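Local coordinates for inactive glucansucrase (Lactobacillus reuteri, PDB 5JBD), which is an inactive member of the glucansucrase family, built round a TIM-barrel core as in glycoside hydrolase family 70 and carrying a calcium ion, at residues Q41-Y55 / L853-S867. Sequence-based numbering, arbitrary orientation.
Sequences QDSSAINNIDGYLSY and LAVKLANGDYAYLNS. With SO4 (sulfate ion), chain F.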
ATOM      1  N   GLN A  41      25.249 -16.088 -33.515  1.00 41.35           N
ATOM      2  CA  GLN A  41      24.769 -14.735 -33.279  1.00 42.78           C
ATOM      3  C   GLN A  41      23.242 -14.688 -33.182  1.00 42.74           C
ATOM      4  O   GLN A  41      22.557 -14.054 -33.990  1.00 41.62           O
ATOM      5  CB  GLN A  41      25.289 -13.788 -34.358  1.00 44.98           C
ATOM      6  CG  GLN A  41      26.807 -13.704 -34.408  1.00 46.51           C
ATOM      7  CD  GLN A  41      27.300 -12.430 -35.079  1.00 49.46           C
ATOM      8  OE1 GLN A  41      26.583 -11.812 -35.879  1.00 48.15           O
ATOM      9  NE2 GLN A  41      28.524 -12.021 -34.743  1.00 50.23           N
ATOM     10  N   ASP A  42      22.715 -15.336 -32.151  1.00 44.76           N
ATOM     11  CA  ASP A  42      21.277 -15.298 -31.848  1.00 45.92           C
ATOM     12  C   ASP A  42      21.043 -15.713 -30.391  1.00 44.18           C
ATOM     13  O   ASP A  42      21.988 -16.037 -29.668  1.00 41.35           O
ATOM     14  CB  ASP A  42      20.488 -16.187 -32.835  1.00 49.52           C
ATOM     15  CG  ASP A  42      20.942 -17.648 -32.821  1.00 51.01           C
ATOM     16  OD1 ASP A  42      21.065 -18.234 -31.732  1.00 51.24           O
ATOM     17  OD2 ASP A  42      21.150 -18.224 -33.908  1.00 55.26           O
ATOM     18  N   SER A  43      19.784 -15.728 -29.979  1.00 44.91           N
ATOM     19  CA  SER A  43      19.424 -16.033 -28.594  1.00 45.22           C
ATOM     20  C   SER A  43      19.746 -17.451 -28.132  1.00 44.18           C
ATOM     21  O   SER A  43      19.813 -17.701 -26.924  1.00 43.68           O
ATOM     22  CB  SER A  43      17.944 -15.720 -28.365  1.00 46.28           C
ATOM     23  OG  SER A  43      17.706 -14.339 -28.593  1.00 48.16           O
ATOM     24  N   SER A  44      19.969 -18.372 -29.074  1.00 41.94           N
ATOM     25  CA  SER A  44      20.390 -19.727 -28.724  1.00 40.59           C
ATOM     26  C   SER A  44      21.802 -19.785 -28.128  1.00 41.83           C
ATOM     27  O   SER A  44      22.146 -20.784 -27.488  1.00 43.09           O
ATOM     28  CB  SER A  44      20.300 -20.676 -29.934  1.00 40.97           C
ATOM     29  OG  SER A  44      21.384 -20.487 -30.832  1.00 41.38           O
ATOM     30  N   ALA A  45      22.630 -18.765 -28.374  1.00 39.20           N
ATOM     31  CA  ALA A  45      23.981 -18.713 -27.794  1.00 37.98           C
ATOM     32  C   ALA A  45      24.355 -17.421 -27.048  1.00 36.13           C
ATOM     33  O   ALA A  45      25.437 -17.361 -26.459  1.00 34.10           O
ATOM     34  CB  ALA A  45      25.006 -19.001 -28.871  1.00 39.30           C
ATOM     35  N   ILE A  46      23.489 -16.409 -27.068  1.00 35.20           N
ATOM     36  CA  ILE A  46      23.782 -15.133 -26.406  1.00 35.43           C
ATOM     37  C   ILE A  46      22.542 -14.632 -25.650  1.00 34.85           C
ATOM     38  O   ILE A  46      21.545 -14.281 -26.275  1.00 36.28           O
ATOM     39  CB  ILE A  46      24.249 -14.048 -27.415  1.00 35.37           C
ATOM     40  CG1 ILE A  46      25.456 -14.509 -28.263  1.00 35.98           C
ATOM     41  CG2 ILE A  46      24.595 -12.754 -26.677  1.00 35.77           C
ATOM     42  CD1 ILE A  46      25.803 -13.555 -29.392  1.00 36.09           C
ATOM     43  N   ASN A  47      22.596 -14.599 -24.319  1.00 34.50           N
ATOM     44  CA  ASN A  47      21.520 -13.960 -23.526  1.00 35.00           C
ATOM     45  C   ASN A  47      21.404 -12.494 -23.972  1.00 34.23           C
ATOM     46  O   ASN A  47      22.417 -11.812 -24.176  1.00 34.67           O
ATOM     47  CB  ASN A  47      21.796 -13.990 -22.008  1.00 35.48           C
ATOM     48  CG  ASN A  47      21.592 -15.378 -21.334  1.00 37.33           C
ATOM     49  OD1 ASN A  47      22.067 -15.594 -20.199  1.00 40.08           O
ATOM     50  ND2 ASN A  47      20.897 -16.311 -22.000  1.00 38.44           N
ATOM     51  N   ASN A  48      20.178 -12.030 -24.145  1.00 34.01           N
ATOM     52  CA  ASN A  48      19.938 -10.633 -24.443  1.00 34.98           C
ATOM     53  C   ASN A  48      18.552 -10.209 -23.946  1.00 33.60           C
ATOM     54  O   ASN A  48      17.687 -11.044 -23.664  1.00 33.22           O
ATOM     55  CB  ASN A  48      20.072 -10.389 -25.944  1.00 36.98           C
ATOM     56  CG  ASN A  48      18.950 -11.030 -26.723  1.00 38.44           C
ATOM     57  OD1 ASN A  48      17.987 -10.366 -27.104  1.00 39.32           O
ATOM     58  ND2 ASN A  48      19.024 -12.341 -26.895  1.00 40.43           N
ATOM     59  N   ILE A  49      18.370  -8.903 -23.849  1.00 33.04           N
ATOM     60  CA  ILE A  49      17.139  -8.296 -23.319  1.00 31.68           C
ATOM     61  C   ILE A  49      16.682  -7.297 -24.368  1.00 31.29           C
ATOM     62  O   ILE A  49      17.298  -6.262 -24.539  1.00 30.76           O
ATOM     63  CB  ILE A  49      17.381  -7.613 -21.957  1.00 31.62           C
ATOM     64  CG1 ILE A  49      17.990  -8.616 -20.959  1.00 31.24           C
ATOM     65  CG2 ILE A  49      16.063  -7.052 -21.406  1.00 31.58           C
ATOM     66  CD1 ILE A  49      18.411  -8.024 -19.633  1.00 32.07           C
ATOM     67  N   ASP A  50      15.653  -7.670 -25.125  1.00 33.20           N
ATOM     68  CA  ASP A  50      15.213  -6.919 -26.305  1.00 34.95           C
ATOM     69  C   ASP A  50      16.360  -6.500 -27.252  1.00 35.58           C
ATOM     70  O   ASP A  50      16.384  -5.379 -27.754  1.00 36.99           O
ATOM     71  CB  ASP A  50      14.410  -5.687 -25.852  1.00 35.88           C
ATOM     72  CG  ASP A  50      13.232  -6.051 -24.967  1.00 36.26           C
ATOM     73  OD1 ASP A  50      12.319  -6.745 -25.458  1.00 39.32           O
ATOM     74  OD2 ASP A  50      13.219  -5.666 -23.781  1.00 35.32           O
ATOM     75  N   GLY A  51      17.310  -7.408 -27.479  1.00 35.76           N
ATOM     76  CA  GLY A  51      18.482  -7.160 -28.355  1.00 34.92           C
ATOM     77  C   GLY A  51      19.740  -6.663 -27.644  1.00 33.91           C
ATOM     78  O   GLY A  51      20.853  -6.831 -28.155  1.00 32.93           O
ATOM     79  N   TYR A  52      19.576  -6.052 -26.470  1.00 31.89           N
ATOM     80  CA  TYR A  52      20.695  -5.459 -25.730  1.00 32.14           C
ATOM     81  C   TYR A  52      21.365  -6.516 -24.862  1.00 31.12           C
ATOM     82  O   TYR A  52      20.742  -7.517 -24.511  1.00 31.14           O
ATOM     83  CB  TYR A  52      20.199  -4.252 -24.896  1.00 31.91           C
ATOM     84  CG  TYR A  52      19.595  -3.202 -25.797  1.00 32.58           C
ATOM     85  CD1 TYR A  52      20.415  -2.302 -26.486  1.00 33.69           C
ATOM     86  CD2 TYR A  52      18.221  -3.169 -26.044  1.00 32.40           C
ATOM     87  CE1 TYR A  52      19.883  -1.377 -27.363  1.00 33.83           C
ATOM     88  CE2 TYR A  52      17.675  -2.241 -26.920  1.00 33.27           C
ATOM     89  CZ  TYR A  52      18.510  -1.344 -27.574  1.00 33.74           C
ATOM     90  OH  TYR A  52      17.982  -0.427 -28.443  1.00 34.74           O
ATOM     91  N   LEU A  53      22.623  -6.273 -24.513  1.00 32.07           N
ATOM     92  CA  LEU A  53      23.406  -7.186 -23.668  1.00 33.25           C
ATOM     93  C   LEU A  53      23.588  -6.624 -22.260  1.00 32.90           C
ATOM     94  O   LEU A  53      23.746  -5.416 -22.093  1.00 32.34           O
ATOM     95  CB  LEU A  53      24.788  -7.425 -24.280  1.00 34.77           C
ATOM     96  CG  LEU A  53      24.887  -8.127 -25.644  1.00 36.15           C
ATOM     97  CD1 LEU A  53      26.314  -8.605 -25.856  1.00 37.50           C
ATOM     98  CD2 LEU A  53      23.889  -9.251 -25.884  1.00 36.07           C
ATOM     99  N   SER A  54      23.597  -7.516 -21.267  1.00 32.31           N
ATOM    100  CA  SER A  54      23.896  -7.179 -19.883  1.00 31.64           C
ATOM    101  C   SER A  54      25.233  -7.778 -19.465  1.00 31.61           C
ATOM    102  O   SER A  54      25.481  -8.953 -19.719  1.00 32.19           O
ATOM    103  CB  SER A  54      22.792  -7.717 -18.966  1.00 31.13           C
ATOM    104  OG  SER A  54      23.160  -7.571 -17.608  1.00 30.45           O
ATOM    105  N   TYR A  55      26.072  -7.009 -18.770  1.00 31.51           N
ATOM    106  CA  TYR A  55      27.356  -7.525 -18.279  1.00 32.42           C
ATOM    107  C   TYR A  55      27.232  -8.732 -17.353  1.00 31.93           C
ATOM    108  O   TYR A  55      28.134  -9.542 -17.302  1.00 33.37           O
ATOM    109  CB  TYR A  55      28.195  -6.440 -17.595  1.00 32.87           C
ATOM    110  CG  TYR A  55      28.813  -5.477 -18.572  1.00 34.65           C
ATOM    111  CD1 TYR A  55      29.875  -5.875 -19.397  1.00 35.44           C
ATOM    112  CD2 TYR A  55      28.339  -4.165 -18.684  1.00 35.47           C
ATOM    113  CE1 TYR A  55      30.440  -4.998 -20.308  1.00 36.44           C
ATOM    114  CE2 TYR A  55      28.905  -3.278 -19.589  1.00 36.22           C
ATOM    115  CZ  TYR A  55      29.948  -3.696 -20.394  1.00 36.57           C
ATOM    116  OH  TYR A  55      30.492  -2.831 -21.298  1.00 38.08           O
ATOM    117  N   LEU A 853      24.467  -1.824 -16.415  1.00 32.69           N
ATOM    118  CA  LEU A 853      24.420  -3.220 -16.869  1.00 33.18           C
ATOM    119  C   LEU A 853      24.473  -3.326 -18.389  1.00 34.06           C
ATOM    120  O   LEU A 853      25.098  -4.250 -18.920  1.00 34.75           O
ATOM    121  CB  LEU A 853      23.169  -3.956 -16.355  1.00 33.11           C
ATOM    122  CG  LEU A 853      23.068  -4.259 -14.857  1.00 33.54           C
ATOM    123  CD1 LEU A 853      21.767  -4.984 -14.535  1.00 34.12           C
ATOM    124  CD2 LEU A 853      24.240  -5.091 -14.381  1.00 33.81           C
ATOM    125  N   ALA A 854      23.811  -2.388 -19.074  1.00 34.32           N
ATOM    126  CA  ALA A 854      23.729  -2.392 -20.540  1.00 34.43           C
ATOM    127  C   ALA A 854      25.099  -2.221 -21.186  1.00 35.39           C
ATOM    128  O   ALA A 854      25.794  -1.241 -20.914  1.00 34.98           O
ATOM    129  CB  ALA A 854      22.777  -1.303 -21.015  1.00 34.90           C
ATOM    130  N   VAL A 855      25.477  -3.175 -22.048  1.00 35.59           N
ATOM    131  CA  VAL A 855      26.807  -3.191 -22.644  1.00 37.55           C
ATOM    132  C   VAL A 855      26.914  -2.136 -23.739  1.00 40.09           C
ATOM    133  O   VAL A 855      26.112  -2.107 -24.672  1.00 38.54           O
ATOM    134  CB  VAL A 855      27.163  -4.584 -23.218  1.00 37.22           C
ATOM    135  CG1 VAL A 855      28.510  -4.560 -23.943  1.00 39.02           C
ATOM    136  CG2 VAL A 855      27.183  -5.630 -22.109  1.00 36.69           C
ATOM    137  N   LYS A 856      27.908  -1.268 -23.590  1.00 44.52           N
ATOM    138  CA  LYS A 856      28.306  -0.331 -24.620  1.00 50.20           C
ATOM    139  C   LYS A 856      29.683  -0.737 -25.106  1.00 53.95           C
ATOM    140  O   LYS A 856      30.514  -1.199 -24.317  1.00 58.68           O
ATOM    141  CB  LYS A 856      28.345   1.092 -24.062  1.00 51.76           C
ATOM    142  CG  LYS A 856      26.984   1.607 -23.639  1.00 53.14           C
ATOM    143  CD  LYS A 856      27.028   3.030 -23.102  1.00 56.29           C
ATOM    144  CE  LYS A 856      25.614   3.542 -22.869  1.00 57.99           C
ATOM    145  NZ  LYS A 856      25.531   4.871 -22.201  1.00 58.89           N
ATOM    146  N   LEU A 857      29.921  -0.571 -26.403  1.00 55.88           N
ATOM    147  CA  LEU A 857      31.243  -0.803 -26.985  1.00 56.88           C
ATOM    148  C   LEU A 857      32.164   0.353 -26.573  1.00 57.65           C
ATOM    149  O   LEU A 857      31.702   1.348 -26.012  1.00 57.47           O
ATOM    150  CB  LEU A 857      31.169  -0.931 -28.521  1.00 57.37           C
ATOM    151  CG  LEU A 857      30.599  -2.176 -29.222  1.00 58.29           C
ATOM    152  CD1 LEU A 857      31.704  -3.179 -29.453  1.00 59.08           C
ATOM    153  CD2 LEU A 857      29.412  -2.846 -28.531  1.00 57.01           C
ATOM    154  N   ALA A 858      33.462   0.218 -26.835  1.00 61.07           N
ATOM    155  CA  ALA A 858      34.448   1.242 -26.448  1.00 62.25           C
ATOM    156  C   ALA A 858      34.124   2.633 -27.023  1.00 64.24           C
ATOM    157  O   ALA A 858      34.350   3.643 -26.350  1.00 64.26           O
ATOM    158  CB  ALA A 858      35.858   0.812 -26.838  1.00 64.86           C
ATOM    159  N   ASN A 859      33.559   2.672 -28.236  1.00 62.80           N
ATOM    160  CA  ASN A 859      33.110   3.931 -28.870  1.00 62.49           C
ATOM    161  C   ASN A 859      31.769   4.509 -28.370  1.00 58.44           C
ATOM    162  O   ASN A 859      31.295   5.503 -28.911  1.00 62.18           O
ATOM    163  CB  ASN A 859      33.054   3.759 -30.399  1.00 64.35           C
ATOM    164  CG  ASN A 859      31.899   2.874 -30.864  1.00 64.00           C
ATOM    165  OD1 ASN A 859      31.052   2.444 -30.079  1.00 60.35           O
ATOM    166  ND2 ASN A 859      31.868   2.599 -32.154  1.00 65.83           N
ATOM    167  N   GLY A 860      31.153   3.893 -27.364  1.00 54.86           N
ATOM    168  CA  GLY A 860      29.910   4.402 -26.781  1.00 53.05           C
ATOM    169  C   GLY A 860      28.627   3.810 -27.343  1.00 50.94           C
ATOM    170  O   GLY A 860      27.571   3.963 -26.735  1.00 51.06           O
ATOM    171  N   ASP A 861      28.697   3.124 -28.484  1.00 49.50           N
ATOM    172  CA  ASP A 861      27.508   2.508 -29.080  1.00 48.44           C
ATOM    173  C   ASP A 861      26.995   1.366 -28.211  1.00 47.63           C
ATOM    174  O   ASP A 861      27.794   0.588 -27.682  1.00 47.16           O
ATOM    175  CB  ASP A 861      27.821   1.927 -30.462  1.00 49.88           C
ATOM    176  CG  ASP A 861      28.127   2.984 -31.511  1.00 50.43           C
ATOM    177  OD1 ASP A 861      27.955   4.189 -31.248  1.00 52.80           O
ATOM    178  OD2 ASP A 861      28.535   2.581 -32.621  1.00 51.38           O
ATOM    179  N   TYR A 862      25.674   1.260 -28.075  1.00 44.04           N
ATOM    180  CA  TYR A 862      25.071   0.088 -27.443  1.00 41.64           C
ATOM    181  C   TYR A 862      25.345  -1.164 -28.276  1.00 40.87           C
ATOM    182  O   TYR A 862      25.200  -1.144 -29.503  1.00 40.58           O
ATOM    183  CB  TYR A 862      23.560   0.258 -27.278  1.00 40.78           C
ATOM    184  CG  TYR A 862      23.171   1.109 -26.087  1.00 40.10           C
ATOM    185  CD1 TYR A 862      23.240   0.598 -24.788  1.00 39.40           C
ATOM    186  CD2 TYR A 862      22.738   2.424 -26.251  1.00 39.05           C
ATOM    187  CE1 TYR A 862      22.884   1.380 -23.686  1.00 38.41           C
ATOM    188  CE2 TYR A 862      22.389   3.213 -25.152  1.00 39.37           C
ATOM    189  CZ  TYR A 862      22.462   2.690 -23.878  1.00 38.20           C
ATOM    190  OH  TYR A 862      22.106   3.464 -22.794  1.00 38.34           O
ATOM    191  N   ALA A 863      25.761  -2.238 -27.609  1.00 38.81           N
ATOM    192  CA  ALA A 863      25.839  -3.543 -28.244  1.00 39.35           C
ATOM    193  C   ALA A 863      24.417  -3.968 -28.593  1.00 39.07           C
ATOM    194  O   ALA A 863      23.458  -3.590 -27.904  1.00 39.35           O
ATOM    195  CB  ALA A 863      26.490  -4.565 -27.321  1.00 39.99           C
ATOM    196  N   TYR A 864      24.270  -4.714 -29.681  1.00 38.79           N
ATOM    197  CA  TYR A 864      22.933  -5.125 -30.119  1.00 38.75           C
ATOM    198  C   TYR A 864      23.001  -6.415 -30.890  1.00 39.24           C
ATOM    199  O   TYR A 864      23.922  -6.619 -31.679  1.00 39.86           O
ATOM    200  CB  TYR A 864      22.275  -4.029 -30.967  1.00 38.45           C
ATOM    201  CG  TYR A 864      20.784  -4.200 -31.163  1.00 37.68           C
ATOM    202  CD1 TYR A 864      19.871  -3.735 -30.213  1.00 37.02           C
ATOM    203  CD2 TYR A 864      20.283  -4.820 -32.300  1.00 38.57           C
ATOM    204  CE1 TYR A 864      18.503  -3.890 -30.391  1.00 36.50           C
ATOM    205  CE2 TYR A 864      18.919  -4.982 -32.489  1.00 38.01           C
ATOM    206  CZ  TYR A 864      18.030  -4.509 -31.542  1.00 37.47           C
ATOM    207  OH  TYR A 864      16.671  -4.677 -31.749  1.00 37.02           O
ATOM    208  N   LEU A 865      22.021  -7.280 -30.644  1.00 39.59           N
ATOM    209  CA  LEU A 865      21.910  -8.547 -31.333  1.00 39.69           C
ATOM    210  C   LEU A 865      20.632  -8.522 -32.157  1.00 40.12           C
ATOM    211  O   LEU A 865      19.529  -8.587 -31.619  1.00 39.57           O
ATOM    212  CB  LEU A 865      21.891  -9.690 -30.328  1.00 38.97           C
ATOM    213  CG  LEU A 865      21.863 -11.087 -30.931  1.00 39.56           C
ATOM    214  CD1 LEU A 865      23.105 -11.334 -31.789  1.00 39.94           C
ATOM    215  CD2 LEU A 865      21.745 -12.116 -29.819  1.00 39.15           C
ATOM    216  N   ASN A 866      20.800  -8.392 -33.470  1.00 43.09           N
ATOM    217  CA  ASN A 866      19.692  -8.450 -34.410  1.00 44.62           C
ATOM    218  C   ASN A 866      19.363  -9.912 -34.637  1.00 48.71           C
ATOM    219  O   ASN A 866      20.119 -10.625 -35.296  1.00 51.41           O
ATOM    220  CB  ASN A 866      20.078  -7.762 -35.725  1.00 46.63           C
ATOM    221  CG  ASN A 866      18.920  -7.662 -36.707  1.00 47.14           C
ATOM    222  OD1 ASN A 866      18.262  -8.653 -37.024  1.00 46.32           O
ATOM    223  ND2 ASN A 866      18.678  -6.460 -37.211  1.00 48.75           N
ATOM    224  N   SER A 867      18.262 -10.365 -34.056  1.00 50.50           N
ATOM    225  CA  SER A 867      17.767 -11.724 -34.269  1.00 54.35           C
ATOM    226  C   SER A 867      16.317 -11.773 -33.818  1.00 55.78           C
ATOM    227  O   SER A 867      15.908 -10.998 -32.952  1.00 56.55           O
ATOM    228  CB  SER A 867      18.620 -12.771 -33.511  1.00 58.28           C
ATOM    229  OG  SER A 867      18.370 -12.757 -32.116  1.00 56.51           O
TER
HETATM  230  S   SO4 F1704      35.076  -3.237 -28.061  1.00 65.09           S
HETATM  231  O1  SO4 F1704      36.490  -3.219 -27.620  1.00 69.76           O
HETATM  232  O2  SO4 F1704      34.964  -3.763 -29.440  1.00 65.86           O
HETATM  233  O3  SO4 F1704      34.547  -1.857 -28.043  1.00 73.23           O
HETATM  234  O4  SO4 F1704      34.286  -4.094 -27.154  1.00 70.63           O
HETATM  235  O   HOH W   1      16.429 -14.856 -31.525  1.00 45.90           O
HETATM  236  O   HOH W   2      14.817  -4.054 -29.609  1.00 34.37           O
HETATM  237  O   HOH W   3      23.687  -3.639 -24.935  1.00 38.87           O
HETATM  238  O   HOH W   4      29.206  -0.269 -21.040  1.00 47.24           O
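Tyr-52 meets two tyrosines of 853-867 in an aromatic cluster, Tyr-864 over a face and Tyr-862 at an edge. Tyr-864 turns its edge onto the Tyr-52 ring, CD1 lying 3.7 Å from CE1 of Tyr-52, with the planes at 77°. Tyr-52 in turn points its own edge at the face of Tyr-862, a more offset T-shaped pair with centroids 5.9 Å apart. The Tyr-52 hydroxyl is hydrogen-bonded to Asn-208 O and that of Tyr-864 to Ala-872 N, which anchors the hydroxyl ends of both rings. Gly-51, in the type I' turn 49-52, lays its CA over a face of Tyr-864, and its O accepts Leu-865 N at 2.8 Å. The contact joins a loop near the N-terminus to one near the C-terminus, far from the chain's centre; bonds from Val-855 N to Leu-53 O and Tyr-55 N to Leu-853 O form a single beta bridge at Ser-54 and Ala-854. Next to the bridge Val-855 sets CG2 over the centre of the Tyr-55 ring, 3.6 Å from the centroid, a CH-pi contact. A water accepts from Leu-53 N and lies within bonding distance of Val-855 O and Ala-863 O. Farther along, Leu-865 lays CD2 against the Asp-42 backbone, 3.7 Å from its C, with Ile-46 CB beside it, while its CD1 meets Gln-41 O.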